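Local atomic coordinates of desmoplakin (Homo sapiens, PDB entry 3R6N), a protein that probably anchors intermediate filaments to the desmosomal plaque, its plakin domain forming a rigid rod of spectrin repeats that carries an SH3 domain. Residues Leu15-Gln20 against Asn49-Tyr54; Asp120-Asn125 against Pro273-Tyr278; Lys225-Lys230 against Leu238-Glu243. One frame throughout, in Å; residues are numbered along the deposited sequence.

How the contacts relate
From the N terminus, contact 1 comes first: it closes the short hairpin between helices 5-24 and 34-64 at one end of the elongated molecule. Contact 2 follows in series and closes a far longer loop, bringing the linker after helix 68-117 against the segment that leads into the SH3 strands, with 147 mostly helical residues between. Contact 3 is nested inside that loop, where helix 167-225 ends and the chain turns back into helix 234-265. None cross. Contacts 1 and 3 lie on opposite sides of the chain's centre, their centres about 115 Å apart, whereas contact 2 sits near the middle, its centre about 51 Å from that of contact 3.

Contact 1 (Leu15-Gln20 against Asn49-Tyr54); sequences LGWMRQ and NSIGDY
Trp-17 and Tyr-54 stack between two antiparallel helices, 5-24 and 34-64, packed in the manner of a spectrin-repeat bundle. The short axes run at 154° to each other and come no closer than 12.0 Å, a wide spacing that large aromatic side chains bridge. From CB, the Trp-17 side chain heads for the other helix with CG anti to the backbone N (chi1 179°), which carries the indole across the interface with its six-membered ring foremost. Along that ring CE3 comes first and lies 3.8 Å from Tyr-54 CZ, near the phenol end. CZ3 follows, over the middle of the tyrosine ring and 3.4 Å from Tyr-54 CG. Further out, CH2 spans both neighbours: it still overlaps the root of the phenol ring and also meets Ile-51 CG2 at 3.9 Å. The result is a face-to-face stack with centroids 4.2 Å apart and planes inclined by 29°, so the rings open like a shallow wedge. The two side chains slide past one another in opposite directions. Met-18 CG lies 4.3 Å from Tyr-54 CE2, at the side of the stack. Helix 68-117 completes the packing: Tyr-78 touches Met-18 and gives its OH to a hydrogen bond with Ile-51 O, while Ser-85 meets the Ile-51 side chain. No hydrogen bond joins the two segments. On the other side of CH2, Ser-50 OG lies at the edge of the indole, near its plane, 4.1 Å from Trp-17 CZ2.

Contact 2 (Asp120-Asn125 against Pro273-Tyr278); sequences DWSDKN and PRNPDY
Asp-120 begins the loop that meets Asn-275 and fixes its turn from within. Its OD1 accepts the backbone N of Ser-122 at 3.2 Å, which forms an Asx turn, and also the Ser-122 hydroxyl, OG to OD1 2.8 Å. Both donors reach OD1 from the same face of the carboxylate, the N-H from well above the plane (58°) and the hydroxyl nearer to it on the syn side. Trp-121 comes next. Its CB lies 3.6 Å from Arg-274 NE, and its carbonyl O faces Arg-274 CD, while the indole turns away to stack on His-194 of helix 167-225. The arginine chain, bent at chi3 (71°), runs past this backbone, and its NH1 and NH2 hydrogen-bond to Leu-333 O and Ser-330 O. Ser-122 points at the opposing segment, with OG 3.2 Å from Asn-275 OD1. At Asp-123 one carboxylate oxygen, OD2, approaches Asn-275 ND2 at 3.3 Å; the side chains cross at about a right angle, with carboxylate and amide planes 52° apart. The other oxygen, OD1, makes a salt bridge with Lys-272. Lys-124 then extends along the Asn-275 amide from the opposite direction, its CE nearest to ND2. Its NZ ends 3.6 Å from Asp-277 OD1, a long salt bridge. The asparagine amide is thus hemmed in by three consecutive residues of the loop. Asn-275 O also closes a type I turn by accepting Tyr-278 N. An interhelical loop meeting the entry to the SH3 strands is consistent with an SH3 domain seated against a spectrin-repeat rod, of which this is one part of the seam.

Contact 3 (Lys225-Lys230 against Leu238-Glu243); sequences KYPCDK and LEQIKE
Tyr-226 OH and Lys-225 NZ share one acceptor, Glu-247 OE2, a turn beyond Glu-243: the hydroxyl hydrogen-bonds to it and the lysine makes a salt bridge. Two neighbouring residues at the end of helix 167-225 thus grip a single carboxylate oxygen of helix 234-265. Toward Glu-243 the hydroxyl makes only a near approach, Tyr-226 OH lying 3.6 Å from Glu-243 O, without a hydrogen bond. Lys-225 is fully extended, with CG lying 4.0 Å above the centre of the Tyr-226 ring. The same NZ lies 4.4 Å from Glu-243 OE2, too far for a salt bridge but close enough that the opposite charges would probably attract. The phenol also takes part through its edge. Gln-240 OE1 lies near the ring plane, 3.3 Å from Tyr-226 CE2 and nearly as close to CD2, so the amide oxygen faces the slightly positive rim of aromatic hydrogens rather than the pi cloud. The glutamine reaches this place because its chain bends at chi2 (-77°); its amide plane is turned 55° from that of the ring. The other branch of the amide, NE2, faces the last turn of helix 167-225, 3.7 Å from Lys-225 O, and is 4.2 Å from Pro-227 CD, whose ring crosses the glutamine at about a right angle. Glu-243 adds its CB, 3.8 Å from Tyr-226 OH. Beyond Pro-227 the loop runs clear of the segment 238-243, and Cys-228 packs on Met-367 of helix 340-384, which Ile-241 touches too. Tyr-226 is the first residue to depart from helical geometry. The contact joins the end of helix 167-225 and the loop after it to the early turns of helix 234-265, as in the interhelical turn of a spectrin-like repeat.

Contact 1 (Leu15-Gln20 against Asn49-Tyr54)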
# COMPACT_ATOMS: atom_id res chain seq x y z
N LEU A 15 -64.02 12.25 -33.10
CA LEU A 15 -63.37 11.05 -32.59
C LEU A 15 -62.14 10.72 -33.42
O LEU A 15 -61.23 10.05 -32.95
CB LEU A 15 -64.35 9.87 -32.59
CG LEU A 15 -65.59 9.99 -31.71
CD1 LEU A 15 -66.41 8.71 -31.77
CD2 LEU A 15 -65.21 10.30 -30.27
N GLY A 16 -62.13 11.20 -34.66
CA GLY A 16 -61.02 10.95 -35.56
C GLY A 16 -59.81 11.82 -35.27
O GLY A 16 -58.67 11.37 -35.36
N TRP A 17 -60.06 13.08 -34.91
CA TRP A 17 -58.97 13.97 -34.54
C TRP A 17 -58.50 13.67 -33.13
O TRP A 17 -57.30 13.71 -32.85
CB TRP A 17 -59.41 15.43 -34.65
CG TRP A 17 -58.32 16.38 -34.27
CD1 TRP A 17 -57.33 16.87 -35.07
CD2 TRP A 17 -58.10 16.95 -32.97
NE1 TRP A 17 -56.51 17.71 -34.35
CE2 TRP A 17 -56.96 17.78 -33.06
CE3 TRP A 17 -58.76 16.84 -31.74
CZ2 TRP A 17 -56.47 18.49 -31.98
CZ3 TRP A 17 -58.26 17.56 -30.66
CH2 TRP A 17 -57.13 18.37 -30.79
N MET A 18 -59.44 13.36 -32.25
CA MET A 18 -59.12 13.05 -30.86
C MET A 18 -58.31 11.76 -30.70
O MET A 18 -57.59 11.59 -29.73
CB MET A 18 -60.39 12.98 -30.01
CG MET A 18 -60.83 14.32 -29.45
SD MET A 18 -62.02 14.13 -28.12
CE MET A 18 -63.47 13.63 -29.04
N ARG A 19 -58.45 10.86 -31.67
CA ARG A 19 -57.73 9.59 -31.61
C ARG A 19 -56.46 9.65 -32.44
O ARG A 19 -55.51 8.91 -32.19
CB ARG A 19 -58.64 8.44 -32.05
CG ARG A 19 -59.70 8.12 -31.01
CD ARG A 19 -60.84 7.29 -31.59
NE ARG A 19 -61.91 7.11 -30.61
CZ ARG A 19 -63.08 6.54 -30.87
NH1 ARG A 19 -63.35 6.10 -32.10
NH2 ARG A 19 -63.99 6.41 -29.91
N GLN A 20 -56.43 10.55 -33.42
CA GLN A 20 -55.20 10.77 -34.17
C GLN A 20 -54.18 11.47 -33.29
O GLN A 20 -52.97 11.40 -33.54
CB GLN A 20 -55.48 11.59 -35.44
CG GLN A 20 -54.27 11.71 -36.36
CD GLN A 20 -53.68 10.37 -36.73
OE1 GLN A 20 -54.40 9.38 -36.90
NE2 GLN A 20 -52.35 10.31 -36.84
N ASN A 49 -51.33 21.89 -25.24
CA ASN A 49 -52.00 23.19 -25.33
C ASN A 49 -52.96 23.24 -26.50
O ASN A 49 -53.79 24.14 -26.61
CB ASN A 49 -50.97 24.31 -25.43
CG ASN A 49 -50.21 24.54 -24.13
OD1 ASN A 49 -50.76 24.36 -23.04
ND2 ASN A 49 -48.95 24.92 -24.24
N SER A 50 -52.85 22.25 -27.39
CA SER A 50 -53.71 22.16 -28.56
C SER A 50 -55.05 21.52 -28.21
O SER A 50 -56.10 21.98 -28.64
CB SER A 50 -53.01 21.37 -29.66
OG SER A 50 -53.75 21.40 -30.87
N ILE A 51 -55.00 20.44 -27.43
CA ILE A 51 -56.22 19.75 -27.03
C ILE A 51 -56.87 20.45 -25.84
O ILE A 51 -58.07 20.30 -25.60
CB ILE A 51 -55.95 18.27 -26.67
CG1 ILE A 51 -55.46 18.15 -25.23
CG2 ILE A 51 -54.97 17.64 -27.65
CD1 ILE A 51 -55.41 16.72 -24.75
N GLY A 52 -56.07 21.21 -25.10
CA GLY A 52 -56.61 22.02 -24.02
C GLY A 52 -57.49 23.10 -24.61
O GLY A 52 -58.53 23.45 -24.04
N ASP A 53 -57.08 23.63 -25.75
CA ASP A 53 -57.85 24.65 -26.45
C ASP A 53 -59.04 24.04 -27.17
O ASP A 53 -60.00 24.73 -27.50
CB ASP A 53 -56.97 25.40 -27.45
CG ASP A 53 -56.06 26.41 -26.78
OD1 ASP A 53 -55.50 26.10 -25.71
OD2 ASP A 53 -55.91 27.53 -27.33
N TYR A 54 -58.97 22.74 -27.40
CA TYR A 54 -60.01 22.04 -28.14
C TYR A 54 -61.28 21.85 -27.32
O TYR A 54 -62.32 21.49 -27.86
CB TYR A 54 -59.50 20.68 -28.62
CG TYR A 54 -60.36 20.04 -29.67
CD1 TYR A 54 -60.35 20.49 -30.98
CD2 TYR A 54 -61.19 18.96 -29.35
CE1 TYR A 54 -61.13 19.90 -31.95
CE2 TYR A 54 -61.98 18.36 -30.32
CZ TYR A 54 -61.95 18.84 -31.62
OH TYR A 54 -62.73 18.25 -32.59

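Contact 2 (Asp120-Asn125 against Pro273-Tyr278)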
# COMPACT_ATOMS: atom_id res chain seq x y z
N ASP A 120 0.42 8.99 -10.09
CA ASP A 120 1.71 8.32 -10.20
C ASP A 120 2.09 7.63 -8.89
O ASP A 120 2.27 8.28 -7.86
CB ASP A 120 2.79 9.33 -10.60
CG ASP A 120 4.16 8.70 -10.75
OD1 ASP A 120 4.23 7.48 -10.97
OD2 ASP A 120 5.17 9.44 -10.66
N TRP A 121 2.21 6.30 -8.93
CA TRP A 121 2.52 5.52 -7.72
C TRP A 121 3.93 4.94 -7.73
O TRP A 121 4.26 4.07 -6.92
CB TRP A 121 1.52 4.39 -7.53
CG TRP A 121 0.15 4.84 -7.12
CD1 TRP A 121 -0.97 4.84 -7.90
CD2 TRP A 121 -0.24 5.35 -5.85
NE1 TRP A 121 -2.04 5.33 -7.18
CE2 TRP A 121 -1.61 5.65 -5.92
CE3 TRP A 121 0.44 5.59 -4.65
CZ2 TRP A 121 -2.32 6.17 -4.84
CZ3 TRP A 121 -0.27 6.12 -3.58
CH2 TRP A 121 -1.63 6.40 -3.68
N SER A 122 4.76 5.41 -8.65
CA SER A 122 6.14 4.95 -8.75
C SER A 122 6.97 5.49 -7.59
O SER A 122 6.44 6.07 -6.64
CB SER A 122 6.77 5.42 -10.05
OG SER A 122 6.84 6.84 -10.10
N ASP A 123 8.28 5.30 -7.67
CA ASP A 123 9.20 5.81 -6.67
C ASP A 123 9.42 7.32 -6.79
O ASP A 123 9.84 7.97 -5.83
CB ASP A 123 10.54 5.08 -6.74
CG ASP A 123 11.24 5.28 -8.08
OD1 ASP A 123 12.48 5.45 -8.08
OD2 ASP A 123 10.56 5.25 -9.12
N LYS A 124 9.14 7.87 -7.96
CA LYS A 124 9.28 9.31 -8.19
C LYS A 124 8.29 10.12 -7.35
O LYS A 124 8.49 11.31 -7.12
CB LYS A 124 9.07 9.64 -9.66
CG LYS A 124 10.01 8.95 -10.64
CD LYS A 124 9.53 9.17 -12.07
CE LYS A 124 10.36 8.41 -13.09
NZ LYS A 124 9.76 8.51 -14.46
N ASN A 125 7.22 9.48 -6.90
CA ASN A 125 6.22 10.16 -6.07
C ASN A 125 6.40 9.83 -4.60
O ASN A 125 5.99 8.77 -4.13
CB ASN A 125 4.80 9.79 -6.52
CG ASN A 125 3.74 10.53 -5.72
OD1 ASN A 125 3.92 11.69 -5.35
ND2 ASN A 125 2.62 9.85 -5.46
N PRO A 273 9.42 -0.45 -11.49
CA PRO A 273 8.81 -1.00 -12.71
C PRO A 273 7.51 -0.31 -13.12
O PRO A 273 7.02 -0.53 -14.22
CB PRO A 273 8.55 -2.46 -12.33
CG PRO A 273 9.56 -2.75 -11.27
CD PRO A 273 9.68 -1.48 -10.48
N ARG A 274 6.95 0.51 -12.24
CA ARG A 274 5.73 1.23 -12.57
C ARG A 274 5.99 2.28 -13.64
O ARG A 274 5.06 2.68 -14.36
CB ARG A 274 5.11 1.88 -11.34
CG ARG A 274 4.79 0.90 -10.24
CD ARG A 274 3.86 1.51 -9.21
NE ARG A 274 2.51 1.69 -9.75
CZ ARG A 274 1.59 0.73 -9.78
NH1 ARG A 274 1.86 -0.48 -9.31
NH2 ARG A 274 0.39 0.99 -10.28
N ASN A 275 7.24 2.72 -13.74
CA ASN A 275 7.65 3.68 -14.77
C ASN A 275 7.85 3.03 -16.12
O ASN A 275 8.45 1.96 -16.22
CB ASN A 275 8.92 4.40 -14.35
CG ASN A 275 8.70 5.35 -13.19
OD1 ASN A 275 7.68 6.04 -13.13
ND2 ASN A 275 9.66 5.39 -12.26
N PRO A 276 7.37 3.70 -17.18
CA PRO A 276 7.37 3.16 -18.55
C PRO A 276 8.78 2.91 -19.07
O PRO A 276 8.97 2.10 -19.97
CB PRO A 276 6.69 4.27 -19.36
CG PRO A 276 5.96 5.11 -18.35
CD PRO A 276 6.79 5.04 -17.11
N ASP A 277 9.76 3.60 -18.49
CA ASP A 277 11.13 3.57 -18.95
C ASP A 277 12.01 2.51 -18.29
O ASP A 277 13.07 2.17 -18.82
CB ASP A 277 11.81 4.92 -18.68
CG ASP A 277 11.67 5.36 -17.23
OD1 ASP A 277 10.69 6.06 -16.93
OD2 ASP A 277 12.54 4.99 -16.43
N TYR A 278 11.57 1.99 -17.15
CA TYR A 278 12.32 0.98 -16.40
C TYR A 278 12.52 -0.29 -17.23
O TYR A 278 11.57 -0.80 -17.81
CB TYR A 278 11.60 0.66 -15.08
CG TYR A 278 12.11 -0.56 -14.34
CD1 TYR A 278 13.08 -0.44 -13.35
CD2 TYR A 278 11.59 -1.82 -14.60
CE1 TYR A 278 13.54 -1.55 -12.66
CE2 TYR A 278 12.04 -2.94 -13.92
CZ TYR A 278 13.02 -2.80 -12.95
OH TYR A 278 13.46 -3.91 -12.28

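Contact 3 (Lys225-Lys230 against Leu238-Glu243)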
# COMPACT_ATOMS: atom_id res chain seq x y z
N LYS A 225 38.75 4.18 18.56
CA LYS A 225 38.44 4.39 19.97
C LYS A 225 39.17 3.39 20.86
O LYS A 225 39.41 3.65 22.04
CB LYS A 225 36.93 4.31 20.19
CG LYS A 225 36.49 4.61 21.62
CD LYS A 225 34.98 4.44 21.77
CE LYS A 225 34.55 4.64 23.21
NZ LYS A 225 33.09 4.40 23.41
N TYR A 226 39.52 2.24 20.29
CA TYR A 226 40.23 1.20 21.03
C TYR A 226 41.47 0.73 20.28
O TYR A 226 41.39 -0.21 19.49
CB TYR A 226 39.32 0.01 21.31
CG TYR A 226 38.02 0.35 22.01
CD1 TYR A 226 36.79 0.13 21.39
CD2 TYR A 226 38.02 0.90 23.29
CE1 TYR A 226 35.60 0.44 22.03
CE2 TYR A 226 36.83 1.22 23.93
CZ TYR A 226 35.63 0.99 23.30
OH TYR A 226 34.45 1.30 23.93
N PRO A 227 42.61 1.37 20.53
CA PRO A 227 43.89 0.92 19.97
C PRO A 227 44.50 -0.13 20.88
O PRO A 227 44.30 -0.09 22.10
CB PRO A 227 44.73 2.19 20.01
CG PRO A 227 44.26 2.89 21.23
CD PRO A 227 42.77 2.60 21.33
N CYS A 228 45.24 -1.07 20.30
CA CYS A 228 45.82 -2.16 21.08
C CYS A 228 47.32 -2.28 20.86
O CYS A 228 47.77 -2.94 19.92
CB CYS A 228 45.13 -3.49 20.73
SG CYS A 228 43.34 -3.49 20.95
N ASP A 229 48.09 -1.64 21.73
CA ASP A 229 49.54 -1.75 21.69
C ASP A 229 50.07 -2.42 22.95
O ASP A 229 49.45 -2.35 24.01
CB ASP A 229 50.20 -0.39 21.48
CG ASP A 229 49.84 0.60 22.57
OD1 ASP A 229 50.76 1.12 23.24
OD2 ASP A 229 48.63 0.87 22.75
N LYS A 230 51.23 -3.06 22.83
CA LYS A 230 51.80 -3.85 23.91
C LYS A 230 52.29 -3.01 25.09
O LYS A 230 52.62 -3.54 26.14
CB LYS A 230 52.96 -4.69 23.38
CG LYS A 230 52.57 -5.63 22.25
CD LYS A 230 53.81 -6.16 21.54
CE LYS A 230 54.82 -6.73 22.52
NZ LYS A 230 56.04 -7.22 21.83
N LEU A 238 42.13 -2.56 31.89
CA LEU A 238 40.95 -3.05 32.58
C LEU A 238 39.76 -2.10 32.42
O LEU A 238 38.61 -2.53 32.43
CB LEU A 238 41.25 -3.29 34.06
CG LEU A 238 42.41 -4.25 34.35
CD1 LEU A 238 42.57 -4.45 35.85
CD2 LEU A 238 42.20 -5.58 33.65
N GLU A 239 40.06 -0.81 32.28
CA GLU A 239 39.02 0.20 32.11
C GLU A 239 38.53 0.24 30.67
O GLU A 239 37.35 0.49 30.41
CB GLU A 239 39.56 1.57 32.54
CG GLU A 239 39.91 1.66 34.02
CD GLU A 239 41.01 2.67 34.30
OE1 GLU A 239 41.70 3.08 33.34
OE2 GLU A 239 41.19 3.04 35.48
N GLN A 240 39.45 0.01 29.74
CA GLN A 240 39.10 -0.08 28.32
C GLN A 240 38.22 -1.29 28.06
O GLN A 240 37.27 -1.23 27.28
CB GLN A 240 40.36 -0.16 27.46
CG GLN A 240 41.02 1.18 27.19
CD GLN A 240 40.29 1.98 26.13
OE1 GLN A 240 39.08 2.20 26.21
NE2 GLN A 240 41.03 2.43 25.12
N ILE A 241 38.54 -2.40 28.72
CA ILE A 241 37.77 -3.62 28.59
C ILE A 241 36.35 -3.44 29.12
O ILE A 241 35.40 -4.01 28.58
CB ILE A 241 38.44 -4.79 29.33
CG1 ILE A 241 39.75 -5.17 28.63
CG2 ILE A 241 37.52 -5.99 29.39
CD1 ILE A 241 40.37 -6.43 29.19
N LYS A 242 36.22 -2.66 30.19
CA LYS A 242 34.90 -2.41 30.77
C LYS A 242 34.02 -1.62 29.82
O LYS A 242 32.84 -1.92 29.66
CB LYS A 242 35.03 -1.72 32.13
CG LYS A 242 35.53 -2.64 33.23
CD LYS A 242 35.70 -1.92 34.55
CE LYS A 242 36.27 -2.86 35.61
NZ LYS A 242 36.57 -2.16 36.89
N GLU A 243 34.59 -0.60 29.18
CA GLU A 243 33.87 0.15 28.17
C GLU A 243 33.61 -0.73 26.95
O GLU A 243 32.56 -0.64 26.31
CB GLU A 243 34.66 1.40 27.74
CG GLU A 243 34.46 2.59 28.65
CD GLU A 243 35.14 3.84 28.11
OE1 GLU A 243 36.38 3.94 28.25
OE2 GLU A 243 34.44 4.71 27.55